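Local coordinates for protein glutathione S-transferase (PDB 6M1T) that probably acts as a beta-class glutathione transferase, joining glutathione to electrophilic compounds in detoxification, at residues G8-A13 with K51-T56; S103-A108 with F159-W164. One frame throughout, in Å; residues are numbered along the deposited sequence. Where two conformers were deposited one is given.

Both contacts meet at one glutathione, their centres 13 Å apart. Interaction 1 comes first along the chain, closing before interaction 2 opens. It lies in the thioredoxin-like N-terminal domain, where the turn ahead of helix 12-21 meets the loop leading into strand 54-56. Interaction 2 joins the later part of helix 89-108 to that of helix 153-162 and the residues that follow, in the helical C-terminal domain. The two touch directly: Trp164 NE1 donates to Gly8 O at 3.1 Å, and Val160 packs against the 8-13 segment. The binding site is built across the domain interface, with interaction 1 gripping the backbone and glycyl carboxylate of glutathione and interaction 2 bringing a histidine to its sulfur.

Interaction 1: G8-A13 with K51-T56; sequences GACSLA and KVPALT. With GSH (glutathione), chain C.
With chi1 59°, Cys10 turns SG between its own backbone N and carbonyl carbon and sets it against Val52 O and beside the proline ring, 3.8 Å from Pro53 CD. Ser11 adopts the same torsion (chi1 49°), which sets OG beside the branch of Val52, 3.7 Å from its CG2, while Ser11 CB rests 3.8 Å from Pro53 CB. That hydroxyl finds its polar partner in Ser6 N. The Val52-Pro53 peptide bond is cis, which makes Pro53 the cis-proline characteristic of the thioredoxin fold, and the residue before it presents its backbone to the ligand. Val52 N donates to glutathione O2 at 2.9 Å. In return, glutathione N2 donates to Val52 O at 2.8 Å and 171°, so the cysteinyl unit is held by an antiparallel, strand-like pair of bonds. Its sulfur SG2 is thereby brought to 3.1 Å from Cys10 SG, close but far longer than a disulfide. Lys51 runs alongside the glycyl arm: NZ hydrogen-bonds to carboxylate oxygen O31 at 2.9 Å and reaches OE1 of the gamma-glutamyl amide weakly at 3.4 Å. A methionine in place of Lys51 would probably leave that carboxylate without this cationic mate and the glycyl end freer to swing. Asn66, heading helix 66-75, donates from ND2 to Cys10 O and touches Pro53. Ile69 of that helix and Leu3 of strand 2-5 also pack on Pro53, and strand 54-56 continues into the sheet between 2-5 and 62-64.

Interaction 2: S103-A108 with F159-W164; sequences SEFHKA and FVMLGW. With GSH (glutathione), chain G; GSH (glutathione), chain C.
His106 runs from helix 89-108 toward glutathione past Met161 and then Trp164. Its CB lies 3.9 Å from Met161 SD. With CG anti to the backbone N (chi1 -174°), the imidazole is carried up to the indole: CG is 4.2 Å from Trp164 CZ3, and CD2 is 3.9 Å from CH2. The edge of the indole meets one imidazole face in a T-shaped stack, planes at 78°. Farther out, CE1 lies 3.8 Å from glutathione OE1. At the tip, NE2 comes to 3.5 Å from glutathione SG2. Deeper in, Phe105 and Met161 slide past each other: Phe105 CE2 is 3.7 Å from Met161 CB, and SD, 4.9 Å from the ring centroid, makes an oblique Met-aromatic contact. Leu162 CD2 touches the same Phe105 CE2 at 4.1 Å, and Leu162 itself borders a bound cysteine. On the dimer side, Glu104 OE1 accepts from N1 of the glutathione held by the second subunit, while OE2 pairs with Lys107 of that subunit. This is the all-helical GST C-terminal domain closing the glutathione site, with His106 facing the sulfur beside Cys10, as in other beta-class enzymes.

Interaction 1: G8-A13 with K51-T56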
ATOM      1  N   GLY A   8       9.713  17.314   4.437  1.00 17.29           N
ATOM      2  CA  GLY A   8      10.436  16.125   4.909  1.00 17.58           C
ATOM      3  C   GLY A   8       9.521  14.920   5.075  1.00 19.54           C
ATOM      4  O   GLY A   8      10.067  13.792   5.296  1.00 20.78           O
ATOM      5  N   ALA A   9       8.192  15.100   4.947  1.00 18.04           N
ATOM      6  CA  ALA A   9       7.205  14.006   5.129  1.00 16.44           C
ATOM      7  C   ALA A   9       7.189  13.165   3.858  1.00 16.51           C
ATOM      8  O   ALA A   9       7.983  13.474   2.926  1.00 16.38           O
ATOM      9  CB  ALA A   9       5.846  14.576   5.476  1.00 16.18           C
ATOM     10  N   CYS A  10       6.339  12.122   3.788  1.00 14.60           N
ATOM     11  CA  CYS A  10       6.344  11.218   2.612  1.00 13.95           C
ATOM     12  C   CYS A  10       5.851  11.984   1.373  1.00 11.78           C
ATOM     13  O   CYS A  10       6.118  11.499   0.211  1.00 10.16           O
ATOM     14  CB  CYS A  10       5.543   9.954   2.878  1.00 17.75           C
ATOM     15  SG  CYS A  10       3.851  10.440   3.270  1.00 21.52           S
ATOM     16  N   SER A  11       5.244  13.173   1.544  1.00  9.42           N
ATOM     17  CA  SER A  11       4.898  14.110   0.433  1.00  9.63           C
ATOM     18  C   SER A  11       6.119  14.587  -0.373  1.00  9.72           C
ATOM     19  O   SER A  11       5.923  15.037  -1.559  1.00  9.68           O
ATOM     20  CB  SER A  11       4.078  15.293   0.924  1.00  9.25           C
ATOM     21  OG  SER A  11       4.656  15.893   2.061  1.00  9.35           O
ATOM     22  N   LEU A  12       7.324  14.530   0.203  1.00 10.30           N
ATOM     23  CA  LEU A  12       8.558  14.847  -0.578  1.00 10.69           C
ATOM     24  C   LEU A  12       8.621  13.968  -1.832  1.00 11.34           C
ATOM     25  O   LEU A  12       9.139  14.419  -2.842  1.00 12.27           O
ATOM     26  CB  LEU A  12       9.767  14.704   0.338  1.00 10.27           C
ATOM     27  CG  LEU A  12      11.142  14.982  -0.263  1.00 10.84           C
ATOM     28  CD1 LEU A  12      11.268  16.408  -0.803  1.00 10.47           C
ATOM     29  CD2 LEU A  12      12.189  14.733   0.795  1.00 11.00           C
ATOM     30  N   ALA A  13       8.083  12.740  -1.803  1.00 11.25           N
ATOM     31  CA  ALA A  13       8.232  11.804  -2.930  1.00 11.28           C
ATOM     32  C   ALA A  13       7.546  12.352  -4.183  1.00 11.47           C
ATOM     33  O   ALA A  13       8.218  12.563  -5.217  1.00 10.46           O
ATOM     34  CB  ALA A  13       7.766  10.414  -2.573  1.00 10.91           C
ATOM     35  N   LYS A  51      -4.203  13.784   5.871  1.00 12.12           N
ATOM     36  CA  LYS A  51      -2.796  13.343   5.637  1.00 13.26           C
ATOM     37  C   LYS A  51      -2.238  13.925   4.329  1.00 12.44           C
ATOM     38  O   LYS A  51      -2.992  14.167   3.349  1.00 11.73           O
ATOM     39  CB  LYS A  51      -2.715  11.824   5.614  1.00 15.58           C
ATOM     40  CG  LYS A  51      -3.091  11.137   6.918  1.00 16.98           C
ATOM     41  CD  LYS A  51      -3.216   9.656   6.748  1.00 20.10           C
ATOM     42  CE  LYS A  51      -3.385   8.941   8.062  1.00 22.29           C
ATOM     43  NZ  LYS A  51      -2.057   8.636   8.605  1.00 27.80           N
ATOM     44  N   VAL A  52      -0.909  14.076   4.300  1.00 12.20           N
ATOM     45  CA  VAL A  52      -0.166  14.453   3.064  1.00 10.85           C
ATOM     46  C   VAL A  52       0.521  13.186   2.583  1.00  9.94           C
ATOM     47  O   VAL A  52       0.837  12.329   3.393  1.00 11.39           O
ATOM     48  CB  VAL A  52       0.802  15.627   3.285  1.00 10.58           C
ATOM     49  CG1 VAL A  52       0.026  16.917   3.488  1.00 10.23           C
ATOM     50  CG2 VAL A  52       1.836  15.397   4.398  1.00 10.12           C
ATOM     51  N   PRO A  53       0.760  13.011   1.267  1.00 10.30           N
ATOM     52  CA  PRO A  53       0.385  14.006   0.250  1.00  9.02           C
ATOM     53  C   PRO A  53      -1.087  13.960  -0.173  1.00  9.49           C
ATOM     54  O   PRO A  53      -1.705  12.912  -0.054  1.00  9.56           O
ATOM     55  CB  PRO A  53       1.211  13.605  -0.987  1.00  9.41           C
ATOM     56  CG  PRO A  53       1.391  12.098  -0.805  1.00  9.76           C
ATOM     57  CD  PRO A  53       1.474  11.853   0.689  1.00 10.25           C
ATOM     58  N   ALA A  54      -1.540  15.036  -0.789  1.00  9.08           N
ATOM     59  CA  ALA A  54      -2.770  15.062  -1.608  1.00 10.72           C
ATOM     60  C   ALA A  54      -2.435  15.857  -2.867  1.00 10.95           C
ATOM     61  O   ALA A  54      -1.632  16.815  -2.778  1.00 10.66           O
ATOM     62  CB  ALA A  54      -3.906  15.673  -0.857  1.00 10.54           C
ATOM     63  N   LEU A  55      -2.935  15.405  -4.005  1.00 11.02           N
ATOM     64  CA  LEU A  55      -2.690  16.046  -5.307  1.00 10.86           C
ATOM     65  C   LEU A  55      -4.008  16.494  -5.921  1.00 12.15           C
ATOM     66  O   LEU A  55      -4.820  15.604  -6.205  1.00 14.21           O
ATOM     67  CB  LEU A  55      -1.996  15.065  -6.233  1.00 10.68           C
ATOM     68  CG  LEU A  55      -1.682  15.672  -7.598  1.00 11.59           C
ATOM     69  CD1 LEU A  55      -0.590  16.734  -7.472  1.00 12.50           C
ATOM     70  CD2 LEU A  55      -1.214  14.595  -8.548  1.00 11.08           C
ATOM     71  N   THR A  56      -4.222  17.797  -6.046  1.00 13.65           N
ATOM     72  CA  THR A  56      -5.420  18.376  -6.699  1.00 16.18           C
ATOM     73  C   THR A  56      -5.087  18.600  -8.165  1.00 17.07           C
ATOM     74  O   THR A  56      -4.125  19.333  -8.474  1.00 18.09           O
ATOM     75  CB  THR A  56      -5.915  19.659  -6.040  1.00 16.54           C
ATOM     76  OG1 THR A  56      -6.133  19.370  -4.667  1.00 19.62           O
ATOM     77  CG2 THR A  56      -7.217  20.161  -6.643  1.00 18.75           C
TER
HETATM   78  N1  GSH C 301      -1.047   5.768   3.172  1.00 11.67           N
HETATM   79  CA1 GSH C 301      -0.771   7.201   2.970  1.00 12.34           C
HETATM   80  C1  GSH C 301       0.015   7.405   1.667  1.00 13.09           C
HETATM   81  O11 GSH C 301       0.679   6.437   1.275  1.00 14.29           O
HETATM   82  O12 GSH C 301      -0.080   8.549   1.104  1.00 13.25           O
HETATM   83  CB1 GSH C 301       0.021   7.699   4.183  1.00 12.53           C
HETATM   84  CG1 GSH C 301       0.106   9.197   4.303  1.00 12.37           C
HETATM   85  CD1 GSH C 301       0.724   9.572   5.648  1.00 12.64           C
HETATM   86  OE1 GSH C 301       0.731   8.808   6.622  1.00 13.32           O
HETATM   87  N2  GSH C 301       1.208  10.804   5.727  1.00 12.30           N
HETATM   88  CA2 GSH C 301       1.772  11.417   6.912  1.00 14.17           C
HETATM   89  C2  GSH C 301       0.802  12.389   7.561  1.00 15.13           C
HETATM   90  O2  GSH C 301       0.219  13.227   6.872  1.00 16.20           O
HETATM   91  CB2 GSH C 301       3.096  12.116   6.608  1.00 14.64           C
HETATM   92  SG2 GSH C 301       4.470  10.970   6.275  1.00 16.62           S
HETATM   93  N3  GSH C 301       0.578  12.218   8.851  1.00 16.94           N
HETATM   94  CA3 GSH C 301      -0.288  13.084   9.612  1.00 20.22           C
HETATM   95  C3  GSH C 301      -1.375  12.317  10.370  1.00 25.76           C
HETATM   96  O31 GSH C 301      -1.533  11.110  10.095  1.00 29.59           O
HETATM   97  O32 GSH C 301      -2.054  12.960  11.198  1.00 31.96           O

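Interaction 2: S103-A108 with F159-W164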
ATOM      1  N   SER A 103       2.846   0.264   2.775  1.00 12.65           N
ATOM      2  CA  SER A 103       2.113  -0.665   3.667  1.00 13.60           C
ATOM      3  C   SER A 103       3.073  -1.293   4.685  1.00 13.37           C
ATOM      4  O   SER A 103       2.639  -1.586   5.786  1.00 14.71           O
ATOM      5  CB  SER A 103       1.326  -1.668   2.792  1.00 15.85           C
ATOM      6  OG  SER A 103       0.335  -0.714   2.371  0.50 22.94           O
ATOM      7  N   GLU A 104       4.355  -1.489   4.379  1.00 13.54           N
ATOM      8  CA  GLU A 104       5.262  -2.195   5.334  1.00 12.66           C
ATOM      9  C   GLU A 104       6.334  -1.231   5.877  1.00 13.10           C
ATOM     10  O   GLU A 104       6.409  -1.074   7.079  1.00 13.10           O
ATOM     11  CB  GLU A 104       5.935  -3.382   4.646  1.00 13.81           C
ATOM     12  CG  GLU A 104       4.936  -4.381   4.066  1.00 15.22           C
ATOM     13  CD  GLU A 104       4.099  -5.115   5.109  1.00 17.72           C
ATOM     14  OE1 GLU A 104       3.147  -5.804   4.722  1.00 20.41           O
ATOM     15  OE2 GLU A 104       4.369  -4.976   6.295  1.00 16.40           O
ATOM     16  N   PHE A 105       7.137  -0.620   5.011  1.00 13.14           N
ATOM     17  CA  PHE A 105       8.314   0.203   5.425  1.00 13.24           C
ATOM     18  C   PHE A 105       7.854   1.474   6.162  1.00 12.69           C
ATOM     19  O   PHE A 105       8.210   1.674   7.312  1.00 12.89           O
ATOM     20  CB  PHE A 105       9.186   0.527   4.213  1.00 13.90           C
ATOM     21  CG  PHE A 105      10.563   1.013   4.590  1.00 14.55           C
ATOM     22  CD1 PHE A 105      11.236   0.439   5.657  1.00 15.29           C
ATOM     23  CD2 PHE A 105      11.166   2.064   3.908  1.00 16.55           C
ATOM     24  CE1 PHE A 105      12.515   0.863   5.998  1.00 16.47           C
ATOM     25  CE2 PHE A 105      12.438   2.502   4.272  1.00 16.24           C
ATOM     26  CZ  PHE A 105      13.100   1.900   5.308  1.00 16.08           C
ATOM     27  N   HIS A 106       6.963   2.246   5.548  1.00 15.09           N
ATOM     28  CA  HIS A 106       6.414   3.504   6.130  1.00 16.60           C
ATOM     29  C   HIS A 106       5.897   3.176   7.517  1.00 14.26           C
ATOM     30  O   HIS A 106       6.192   3.944   8.453  1.00 14.02           O
ATOM     31  CB  HIS A 106       5.339   4.137   5.204  1.00 19.64           C
ATOM     32  CG  HIS A 106       4.819   5.490   5.633  1.00 21.02           C
ATOM     33  ND1 HIS A 106       4.520   5.815   6.930  1.00 28.80           N
ATOM     34  CD2 HIS A 106       4.473   6.576   4.914  1.00 25.16           C
ATOM     35  CE1 HIS A 106       4.071   7.059   7.003  1.00 25.21           C
ATOM     36  NE2 HIS A 106       4.039   7.549   5.784  1.00 23.45           N
ATOM     37  N   LYS A 107       5.049   2.151   7.628  1.00 17.24           N
ATOM     38  CA  LYS A 107       4.240   1.898   8.841  1.00 18.82           C
ATOM     39  C   LYS A 107       5.178   1.386   9.953  1.00 18.50           C
ATOM     40  O   LYS A 107       4.911   1.739  11.118  1.00 16.56           O
ATOM     41  CB  LYS A 107       3.027   1.003   8.530  1.00 21.66           C
ATOM     42  CG  LYS A 107       1.987   1.615   7.571  1.00 23.29           C
ATOM     43  CD  LYS A 107       1.687   3.089   7.819  1.00 26.74           C
ATOM     44  CE  LYS A 107       0.331   3.581   7.386  1.00 30.76           C
ATOM     45  NZ  LYS A 107      -0.605   3.677   8.543  1.00 32.00           N
ATOM     46  N   ALA A 108       6.299   0.716   9.624  1.00 16.62           N
ATOM     47  CA  ALA A 108       7.355   0.349  10.615  1.00 18.66           C
ATOM     48  C   ALA A 108       7.788   1.566  11.451  1.00 17.55           C
ATOM     49  O   ALA A 108       8.072   1.373  12.638  1.00 22.46           O
ATOM     50  CB  ALA A 108       8.557  -0.284   9.940  1.00 17.04           C
ATOM     51  N   PHE A 159      13.921   6.500  -1.465  1.00 11.00           N
ATOM     52  CA  PHE A 159      14.915   7.552  -1.111  1.00 12.16           C
ATOM     53  C   PHE A 159      14.371   8.443   0.004  1.00 12.07           C
ATOM     54  O   PHE A 159      15.041   8.683   0.983  1.00 10.58           O
ATOM     55  CB  PHE A 159      15.211   8.418  -2.325  1.00 13.10           C
ATOM     56  CG  PHE A 159      16.069   9.606  -2.031  1.00 15.57           C
ATOM     57  CD1 PHE A 159      17.440   9.445  -1.926  1.00 16.55           C
ATOM     58  CD2 PHE A 159      15.528  10.888  -1.982  1.00 17.27           C
ATOM     59  CE1 PHE A 159      18.273  10.536  -1.732  1.00 16.39           C
ATOM     60  CE2 PHE A 159      16.363  11.979  -1.787  1.00 18.13           C
ATOM     61  CZ  PHE A 159      17.725  11.797  -1.630  1.00 18.68           C
ATOM     62  N   VAL A 160      13.107   8.878  -0.119  1.00 11.91           N
ATOM     63  CA  VAL A 160      12.501   9.782   0.896  1.00 11.20           C
ATOM     64  C   VAL A 160      12.489   9.104   2.270  1.00 11.36           C
ATOM     65  O   VAL A 160      12.947   9.710   3.242  1.00 12.55           O
ATOM     66  CB  VAL A 160      11.120  10.306   0.473  1.00 12.15           C
ATOM     67  CG1 VAL A 160      10.421  10.993   1.638  1.00 12.77           C
ATOM     68  CG2 VAL A 160      11.251  11.219  -0.716  1.00 12.27           C
ATOM     69  N   MET A 161      12.004   7.880   2.376  1.00 11.60           N
ATOM     70  CA  MET A 161      11.943   7.132   3.647  1.00 12.86           C
ATOM     71  C   MET A 161      13.349   6.786   4.180  1.00 13.44           C
ATOM     72  O   MET A 161      13.481   6.706   5.376  1.00 12.19           O
ATOM     73  CB  MET A 161      11.093   5.868   3.445  1.00 13.81           C
ATOM     74  CG  MET A 161       9.666   6.216   3.014  1.00 16.86           C
ATOM     75  SD  MET A 161       8.615   4.708   3.089  1.00 21.51           S
ATOM     76  CE  MET A 161       7.692   4.858   1.575  1.00 23.46           C
ATOM     77  N   LEU A 162      14.376   6.642   3.330  1.00 16.47           N
ATOM     78  CA  LEU A 162      15.781   6.391   3.795  1.00 17.28           C
ATOM     79  C   LEU A 162      16.355   7.648   4.439  1.00 17.26           C
ATOM     80  O   LEU A 162      17.276   7.531   5.247  1.00 19.29           O
ATOM     81  CB  LEU A 162      16.627   5.896   2.616  1.00 17.55           C
ATOM     82  CG  LEU A 162      16.266   4.512   2.100  1.00 17.00           C
ATOM     83  CD1 LEU A 162      17.206   4.122   0.967  1.00 19.75           C
ATOM     84  CD2 LEU A 162      16.299   3.473   3.173  1.00 18.00           C
ATOM     85  N   GLY A 163      15.726   8.807   4.224  1.00 17.89           N
ATOM     86  CA  GLY A 163      16.011  10.010   5.026  1.00 16.05           C
ATOM     87  C   GLY A 163      15.477   9.994   6.448  1.00 16.03           C
ATOM     88  O   GLY A 163      15.857  10.925   7.190  1.00 16.45           O
ATOM     89  N   TRP A 164      14.627   9.029   6.852  1.00 14.67           N
ATOM     90  CA  TRP A 164      13.965   9.037   8.185  1.00 16.31           C
ATOM     91  C   TRP A 164      14.775   8.390   9.314  1.00 15.83           C
ATOM     92  O   TRP A 164      14.763   8.916  10.416  1.00 18.47           O
ATOM     93  CB  TRP A 164      12.586   8.383   8.103  1.00 15.66           C
ATOM     94  CG  TRP A 164      11.636   9.180   7.276  1.00 16.27           C
ATOM     95  CD1 TRP A 164      11.761  10.447   6.797  1.00 17.28           C
ATOM     96  CD2 TRP A 164      10.354   8.705   6.840  1.00 15.62           C
ATOM     97  NE1 TRP A 164      10.629  10.804   6.101  1.00 17.52           N
ATOM     98  CE2 TRP A 164       9.766   9.734   6.084  1.00 17.37           C
ATOM     99  CE3 TRP A 164       9.706   7.491   7.002  1.00 16.78           C
ATOM    100  CZ2 TRP A 164       8.508   9.589   5.498  1.00 19.27           C
ATOM    101  CZ3 TRP A 164       8.483   7.325   6.394  1.00 18.14           C
ATOM    102  CH2 TRP A 164       7.891   8.367   5.668  1.00 19.25           C
TER
HETATM  103  N1  GSH G 301       1.318  -5.580   2.532  1.00 17.35           N
HETATM  104  CA1 GSH G 301       1.085  -7.028   2.303  1.00 17.22           C
HETATM  105  C1  GSH G 301       0.037  -7.225   1.173  1.00 18.72           C
HETATM  106  O11 GSH G 301       0.138  -8.265   0.453  1.00 18.98           O
HETATM  107  O12 GSH G 301      -0.813  -6.327   1.007  1.00 19.87           O
HETATM  108  CB1 GSH G 301       0.712  -7.631   3.665  1.00 17.19           C
HETATM  109  CG1 GSH G 301       0.347  -9.105   3.614  1.00 15.40           C
HETATM  110  CD1 GSH G 301       0.154  -9.633   5.021  1.00 18.12           C
HETATM  111  OE1 GSH G 301       0.381  -8.938   6.013  1.00 14.11           O
HETATM  112  N2  GSH G 301      -0.248 -10.896   5.092  1.00 15.49           N
HETATM  113  CA2 GSH G 301      -0.452 -11.632   6.325  1.00 16.39           C
HETATM  114  C2  GSH G 301       0.692 -12.587   6.622  1.00 16.43           C
HETATM  115  O2  GSH G 301       1.167 -13.325   5.756  1.00 16.32           O
HETATM  116  CB2 GSH G 301      -1.798 -12.343   6.275  1.00 16.05           C
HETATM  117  SG2 GSH G 301      -3.189 -11.192   6.298  1.00 20.09           S
HETATM  118  N3  GSH G 301       1.149 -12.584   7.858  1.00 18.57           N
HETATM  119  CA3 GSH G 301       2.177 -13.490   8.298  1.00 24.70           C
HETATM  120  C3  GSH G 301       3.419 -12.742   8.768  1.00 29.03           C
HETATM  121  O31 GSH G 301       4.359 -13.431   9.198  1.00 38.25           O
HETATM  122  O32 GSH G 301       3.389 -11.487   8.706  1.00 33.61           O
HETATM  123  N1  GSH C 301      -1.047   5.768   3.172  1.00 11.67           N
HETATM  124  CA1 GSH C 301      -0.771   7.201   2.970  1.00 12.34           C
HETATM  125  C1  GSH C 301       0.015   7.405   1.667  1.00 13.09           C
HETATM  126  O11 GSH C 301       0.679   6.437   1.275  1.00 14.29           O
HETATM  127  O12 GSH C 301      -0.080   8.549   1.104  1.00 13.25           O
HETATM  128  CB1 GSH C 301       0.021   7.699   4.183  1.00 12.53           C
HETATM  129  CG1 GSH C 301       0.106   9.197   4.303  1.00 12.37           C
HETATM  130  CD1 GSH C 301       0.724   9.572   5.648  1.00 12.64           C
HETATM  131  OE1 GSH C 301       0.731   8.808   6.622  1.00 13.32           O
HETATM  132  N2  GSH C 301       1.208  10.804   5.727  1.00 12.30           N
HETATM  133  CA2 GSH C 301       1.772  11.417   6.912  1.00 14.17           C
HETATM  134  C2  GSH C 301       0.802  12.389   7.561  1.00 15.13           C
HETATM  135  O2  GSH C 301       0.219  13.227   6.872  1.00 16.20           O
HETATM  136  CB2 GSH C 301       3.096  12.116   6.608  1.00 14.64           C
HETATM  137  SG2 GSH C 301       4.470  10.970   6.275  1.00 16.62           S
HETATM  138  N3  GSH C 301       0.578  12.218   8.851  1.00 16.94           N
HETATM  139  CA3 GSH C 301      -0.288  13.084   9.612  1.00 20.22           C
HETATM  140  C3  GSH C 301      -1.375  12.317  10.370  1.00 25.76           C
HETATM  141  O31 GSH C 301      -1.533  11.110  10.095  1.00 29.59           O
HETATM  142  O32 GSH C 301      -2.054  12.960  11.198  1.00 31.96           O